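Local coordinates for TqaL (Neurospora crassa, PDB 7EEH), which belongs to the 2OG-Fe dioxygenase family of the cupin clan and holds an iron(III) ion, at residues Met41-Leu45 with Ala132-Phe136; Ile21-Arg25 with Phe136-His142. The protein carries 1 engineered substitution. All blocks are in the same frame, centred on the assembly; numbering follows the deposited sequence.

Overall arrangement
From the N terminus the chain runs through helix 12-31, short strand 33-36 and helix 38-48, and much later reaches helix 128-141. Contact 2 closes the outer loop by setting Ile21-Arg25 against Phe136-His142, with 110 residues between them. Contact 1, Met41-Leu45 with Ala132-Phe136, is nested inside that loop and spans 86 residues. Both use helix 128-141 and share Phe136, and their centres lie about 10 Å apart. They also touch directly, CD1 of Leu44 standing 3.8 Å from CD1 of Leu24. Together they tie two N-terminal helices to the helix that packs on strands 190-199 and 267-277 of the large antiparallel sheet.

Contact 1: Met41-Leu45 with Ala132-Phe136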
loop_
_atom_site.group_PDB
_atom_site.type_symbol
_atom_site.label_atom_id
_atom_site.label_comp_id
_atom_site.label_asym_id
_atom_site.label_seq_id
_atom_site.Cartn_x
_atom_site.Cartn_y
_atom_site.Cartn_z
HETATM N N MSE B 41 -13.351 6.162 -4.901
HETATM C CA MSE B 41 -14.086 5.000 -5.388
HETATM C C MSE B 41 -13.443 4.373 -6.624
HETATM O O MSE B 41 -13.438 3.155 -6.746
HETATM C CB MSE B 41 -15.549 5.347 -5.695
HETATM C CG MSE B 41 -16.320 5.755 -4.460
HETATM SE SE MSE B 41 -16.741 4.209 -3.358
HETATM C CE MSE B 41 -16.874 2.828 -4.705
ATOM N N VAL B 42 -12.899 5.193 -7.542
ATOM C CA VAL B 42 -12.414 4.642 -8.814
ATOM C C VAL B 42 -11.401 3.518 -8.615
ATOM O O VAL B 42 -11.607 2.428 -9.176
ATOM C CB VAL B 42 -11.880 5.765 -9.719
ATOM C CG1 VAL B 42 -11.038 5.164 -10.829
ATOM C CG2 VAL B 42 -13.025 6.541 -10.321
ATOM N N PRO B 43 -10.327 3.683 -7.828
ATOM C CA PRO B 43 -9.390 2.557 -7.673
ATOM C C PRO B 43 -10.001 1.359 -6.961
ATOM O O PRO B 43 -9.608 0.223 -7.252
ATOM C CB PRO B 43 -8.225 3.167 -6.883
ATOM C CG PRO B 43 -8.780 4.349 -6.232
ATOM C CD PRO B 43 -9.853 4.877 -7.109
ATOM N N LEU B 44 -10.971 1.563 -6.067
ATOM C CA LEU B 44 -11.650 0.423 -5.457
ATOM C C LEU B 44 -12.431 -0.372 -6.495
ATOM O O LEU B 44 -12.362 -1.607 -6.528
ATOM C CB LEU B 44 -12.574 0.901 -4.330
ATOM C CG LEU B 44 -11.859 1.654 -3.198
ATOM C CD1 LEU B 44 -12.801 2.049 -2.096
ATOM C CD2 LEU B 44 -10.746 0.793 -2.645
ATOM N N LEU B 45 -13.199 0.318 -7.346
ATOM C CA LEU B 45 -13.988 -0.394 -8.349
ATOM C C LEU B 45 -13.088 -1.081 -9.369
ATOM O O LEU B 45 -13.363 -2.212 -9.782
ATOM C CB LEU B 45 -14.958 0.562 -9.043
ATOM C CG LEU B 45 -16.042 1.203 -8.161
ATOM C CD1 LEU B 45 -17.135 1.859 -9.016
ATOM C CD2 LEU B 45 -16.649 0.188 -7.224
ATOM N N ALA B 132 -19.351 -3.799 -9.826
ATOM C CA ALA B 132 -18.417 -3.530 -8.737
ATOM C C ALA B 132 -19.083 -2.721 -7.634
ATOM O O ALA B 132 -18.811 -2.937 -6.449
ATOM C CB ALA B 132 -17.184 -2.805 -9.265
ATOM N N LEU B 133 -19.993 -1.811 -8.002
ATOM C CA LEU B 133 -20.719 -1.051 -6.986
ATOM C C LEU B 133 -21.565 -1.963 -6.110
ATOM O O LEU B 133 -21.623 -1.773 -4.894
ATOM C CB LEU B 133 -21.593 0.027 -7.627
ATOM C CG LEU B 133 -20.899 1.356 -7.940
ATOM C CD1 LEU B 133 -21.793 2.253 -8.795
ATOM C CD2 LEU B 133 -20.461 2.079 -6.649
ATOM N N LEU B 134 -22.235 -2.953 -6.706
ATOM C CA LEU B 134 -23.011 -3.903 -5.912
ATOM C C LEU B 134 -22.111 -4.706 -4.984
ATOM O O LEU B 134 -22.434 -4.905 -3.809
ATOM C CB LEU B 134 -23.792 -4.848 -6.827
ATOM C CG LEU B 134 -25.086 -4.343 -7.475
ATOM C CD1 LEU B 134 -25.560 -5.363 -8.486
ATOM C CD2 LEU B 134 -26.169 -4.087 -6.426
ATOM N N VAL B 135 -20.993 -5.215 -5.510
ATOM C CA VAL B 135 -20.071 -5.982 -4.681
ATOM C C VAL B 135 -19.569 -5.116 -3.532
ATOM O O VAL B 135 -19.547 -5.546 -2.371
ATOM C CB VAL B 135 -18.921 -6.538 -5.543
ATOM C CG1 VAL B 135 -17.933 -7.274 -4.702
ATOM C CG2 VAL B 135 -19.476 -7.493 -6.604
ATOM N N PHE B 136 -19.167 -3.882 -3.841
ATOM C CA PHE B 136 -18.711 -2.939 -2.820
ATOM C C PHE B 136 -19.706 -2.844 -1.673
ATOM O O PHE B 136 -19.338 -2.977 -0.499
ATOM C CB PHE B 136 -18.497 -1.564 -3.462
ATOM C CG PHE B 136 -18.230 -0.423 -2.481
ATOM C CD1 PHE B 136 -16.934 -0.137 -2.059
ATOM C CD2 PHE B 136 -19.255 0.414 -2.072
ATOM C CE1 PHE B 136 -16.676 0.949 -1.221
ATOM C CE2 PHE B 136 -19.013 1.496 -1.240
ATOM C CZ PHE B 136 -17.713 1.764 -0.810
#
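A Met-aromatic contact between helix 38-48 and helix 128-141 brings selenomethionine Met41 over one face of the Phe136 ring. The methyl CE sits 3.9 Å from the ring centroid and 8° off the normal, which meets the geometry of a CH-pi contact over the middle of the face. Atom SE is displaced toward the far end of the ring, 3.7 Å from CZ of Phe136 and 29° off the normal through the centroid. Bends at chi2 and chi3 fold the Met41 chain, and selenium and methyl thereby meet the same face.

The axes of the two short helical segments are nearly perpendicular, at 95°, and come no closer than 10.5 Å, so side chains fill the gap between them. This packing joins an N-terminal helix to the helix lying on the large antiparallel sheet of the cupin-type fold: Leu133 reaches Leu272 and Phe274 on strand 267-277, and Phe136 touches Met192 on strand 190-199.

Leu45 divides its two methyls between neighbouring residues. CD2 rests 3.7 Å from CB of Ala132, where the backbones are also nearest, while CD1 lies 3.9 Å from CG of Leu133. The CD2 branch of Leu133 is 4.1 Å from CE of Met41, and CD1 of Leu44 approaches CE1 of Phe136 obliquely.

Contact 2: Ile21-Arg25 with Phe136-His142; sequences IMKLR and FKGMICH
Arg25 runs along the C-terminal end of helix 128-141 and grips the carbonyl of His142, the first residue to leave helical geometry. Its CB lies 4.3 Å from CG2 of Ile140. CG is anti to the backbone N (chi1 177°), and the chain stays extended to NE; CG and CD pass the O of Ile140, CD at 3.3 Å. At the tip, NE and NH2 both donate to His142 O, at 3.0 and 2.8 Å. The acceptor is within 9° of the guanidinium plane; NE approaches nearly along the C=O direction and NH2 on a lone pair. Two donors side-on to one oxygen should restrict rotation of the guanidinium, which also makes a cation-pi contact with Phe10 of the second subunit.

Deeper in, Ile21 splits its branches: CG2 meets CG1 of Ile140 at 3.6 Å and packs tightly on the Met139 methyl, while CD1 reaches the edge of Phe136, 3.9 Å from CD1. Selenomethionine Met22, bent at chi2 and chi3, brings CE against CE of selenomethionine Met139.

The short helical segments are inclined at 51°. Ile21 and Leu24 lean on Leu44 of helix 38-48, and Leu24 and Ile140 reach Ile34 on strand 33-36.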
loop_
_atom_site.group_PDB
_atom_site.type_symbol
_atom_site.label_atom_id
_atom_site.label_comp_id
_atom_site.label_asym_id
_atom_site.label_seq_id
_atom_site.Cartn_x
_atom_site.Cartn_y
_atom_site.Cartn_z
ATOM N N ILE B 21 -11.599 -1.406 1.485
ATOM C CA ILE B 21 -13.041 -1.475 1.706
ATOM C C ILE B 21 -13.343 -1.931 3.129
ATOM O O ILE B 21 -14.257 -1.411 3.775
ATOM C CB ILE B 21 -13.704 -2.390 0.661
ATOM C CG1 ILE B 21 -13.596 -1.758 -0.727
ATOM C CG2 ILE B 21 -15.167 -2.682 1.042
ATOM C CD1 ILE B 21 -13.970 -2.718 -1.870
HETATM N N MSE B 22 -12.530 -2.833 3.668
HETATM C CA MSE B 22 -12.673 -3.254 5.079
HETATM C C MSE B 22 -12.414 -2.055 6.018
HETATM O O MSE B 22 -13.082 -1.955 7.016
HETATM C CB MSE B 22 -11.800 -4.471 5.347
HETATM C CG MSE B 22 -12.226 -5.691 4.606
HETATM SE SE MSE B 22 -14.007 -6.233 5.103
HETATM C CE MSE B 22 -15.074 -5.766 3.702
ATOM N N LYS B 23 -11.466 -1.180 5.687
ATOM C CA LYS B 23 -11.273 0.023 6.496
ATOM C C LYS B 23 -12.519 0.912 6.475
ATOM O O LYS B 23 -12.975 1.396 7.518
ATOM C CB LYS B 23 -10.057 0.806 6.009
ATOM C CG LYS B 23 -8.742 0.101 6.253
ATOM C CD LYS B 23 -7.599 0.922 5.674
ATOM C CE LYS B 23 -6.256 0.355 6.114
ATOM N NZ LYS B 23 -5.175 0.782 5.180
ATOM N N LEU B 24 -13.076 1.156 5.286
ATOM C CA LEU B 24 -14.308 1.935 5.192
ATOM C C LEU B 24 -15.420 1.283 5.999
ATOM O O LEU B 24 -16.220 1.975 6.641
ATOM C CB LEU B 24 -14.732 2.101 3.721
ATOM C CG LEU B 24 -13.790 2.945 2.858
ATOM C CD1 LEU B 24 -14.150 2.877 1.363
ATOM C CD2 LEU B 24 -13.782 4.380 3.348
ATOM N N ARG B 25 -15.488 -0.052 5.975
ATOM C CA ARG B 25 -16.519 -0.755 6.732
ATOM C C ARG B 25 -16.396 -0.479 8.232
ATOM O O ARG B 25 -17.404 -0.272 8.915
ATOM C CB ARG B 25 -16.429 -2.256 6.450
ATOM C CG ARG B 25 -17.401 -3.112 7.246
ATOM C CD ARG B 25 -17.282 -4.557 6.848
ATOM N NE ARG B 25 -18.220 -5.437 7.525
ATOM C CZ ARG B 25 -18.066 -5.881 8.770
ATOM N NH1 ARG B 25 -17.018 -5.507 9.501
ATOM N NH2 ARG B 25 -18.985 -6.676 9.295
ATOM N N PHE B 136 -19.167 -3.882 -3.841
ATOM C CA PHE B 136 -18.711 -2.939 -2.820
ATOM C C PHE B 136 -19.706 -2.844 -1.673
ATOM O O PHE B 136 -19.338 -2.977 -0.499
ATOM C CB PHE B 136 -18.497 -1.564 -3.462
ATOM C CG PHE B 136 -18.230 -0.423 -2.481
ATOM C CD1 PHE B 136 -16.934 -0.137 -2.059
ATOM C CD2 PHE B 136 -19.255 0.414 -2.072
ATOM C CE1 PHE B 136 -16.676 0.949 -1.221
ATOM C CE2 PHE B 136 -19.013 1.496 -1.240
ATOM C CZ PHE B 136 -17.713 1.764 -0.810
ATOM N N LYS B 137 -20.976 -2.607 -1.994
ATOM C CA LYS B 137 -21.982 -2.432 -0.946
ATOM C C LYS B 137 -22.166 -3.708 -0.131
ATOM O O LYS B 137 -22.240 -3.657 1.104
ATOM C CB LYS B 137 -23.317 -1.996 -1.557
ATOM C CG LYS B 137 -24.399 -1.782 -0.498
ATOM C CD LYS B 137 -25.702 -1.178 -1.033
ATOM C CE LYS B 137 -26.585 -0.746 0.162
ATOM N NZ LYS B 137 -27.940 -0.264 -0.216
ATOM N N GLY B 138 -22.254 -4.864 -0.802
ATOM C CA GLY B 138 -22.449 -6.115 -0.077
ATOM C C GLY B 138 -21.315 -6.406 0.887
ATOM O O GLY B 138 -21.534 -6.862 2.013
HETATM N N MSE B 139 -20.097 -6.111 0.450
HETATM C CA MSE B 139 -18.877 -6.324 1.260
HETATM C C MSE B 139 -18.924 -5.482 2.532
HETATM O O MSE B 139 -18.597 -5.990 3.537
HETATM C CB MSE B 139 -17.608 -5.993 0.472
HETATM C CG MSE B 139 -17.179 -7.044 -0.487
HETATM SE SE MSE B 139 -15.455 -6.607 -1.210
HETATM C CE MSE B 139 -14.550 -5.864 0.260
ATOM N N ILE B 140 -19.353 -4.239 2.437
ATOM C CA ILE B 140 -19.399 -3.347 3.593
ATOM C C ILE B 140 -20.533 -3.744 4.540
ATOM O O ILE B 140 -20.328 -3.917 5.745
ATOM C CB ILE B 140 -19.539 -1.887 3.130
ATOM C CG1 ILE B 140 -18.253 -1.432 2.448
ATOM C CG2 ILE B 140 -19.876 -0.977 4.309
ATOM C CD1 ILE B 140 -18.330 -0.036 1.920
ATOM N N CYS B 141 -21.743 -3.911 4.004
ATOM C CA CYS B 141 -22.904 -4.104 4.871
ATOM C C CYS B 141 -22.915 -5.481 5.523
ATOM O O CYS B 141 -23.505 -5.648 6.595
ATOM C CB CYS B 141 -24.187 -3.896 4.070
ATOM S SG CYS B 141 -24.325 -2.207 3.477
ATOM N N HIS B 142 -22.281 -6.467 4.888
ATOM C CA HIS B 142 -22.196 -7.826 5.414
ATOM C C HIS B 142 -21.655 -7.831 6.835
ATOM O O HIS B 142 -20.574 -7.300 7.097
ATOM C CB HIS B 142 -21.290 -8.659 4.503
ATOM C CG HIS B 142 -21.164 -10.095 4.905
ATOM N ND1 HIS B 142 -19.997 -10.812 4.740
ATOM C CD2 HIS B 142 -22.061 -10.951 5.448
ATOM C CE1 HIS B 142 -20.178 -12.046 5.174
ATOM N NE2 HIS B 142 -21.421 -12.157 5.610
#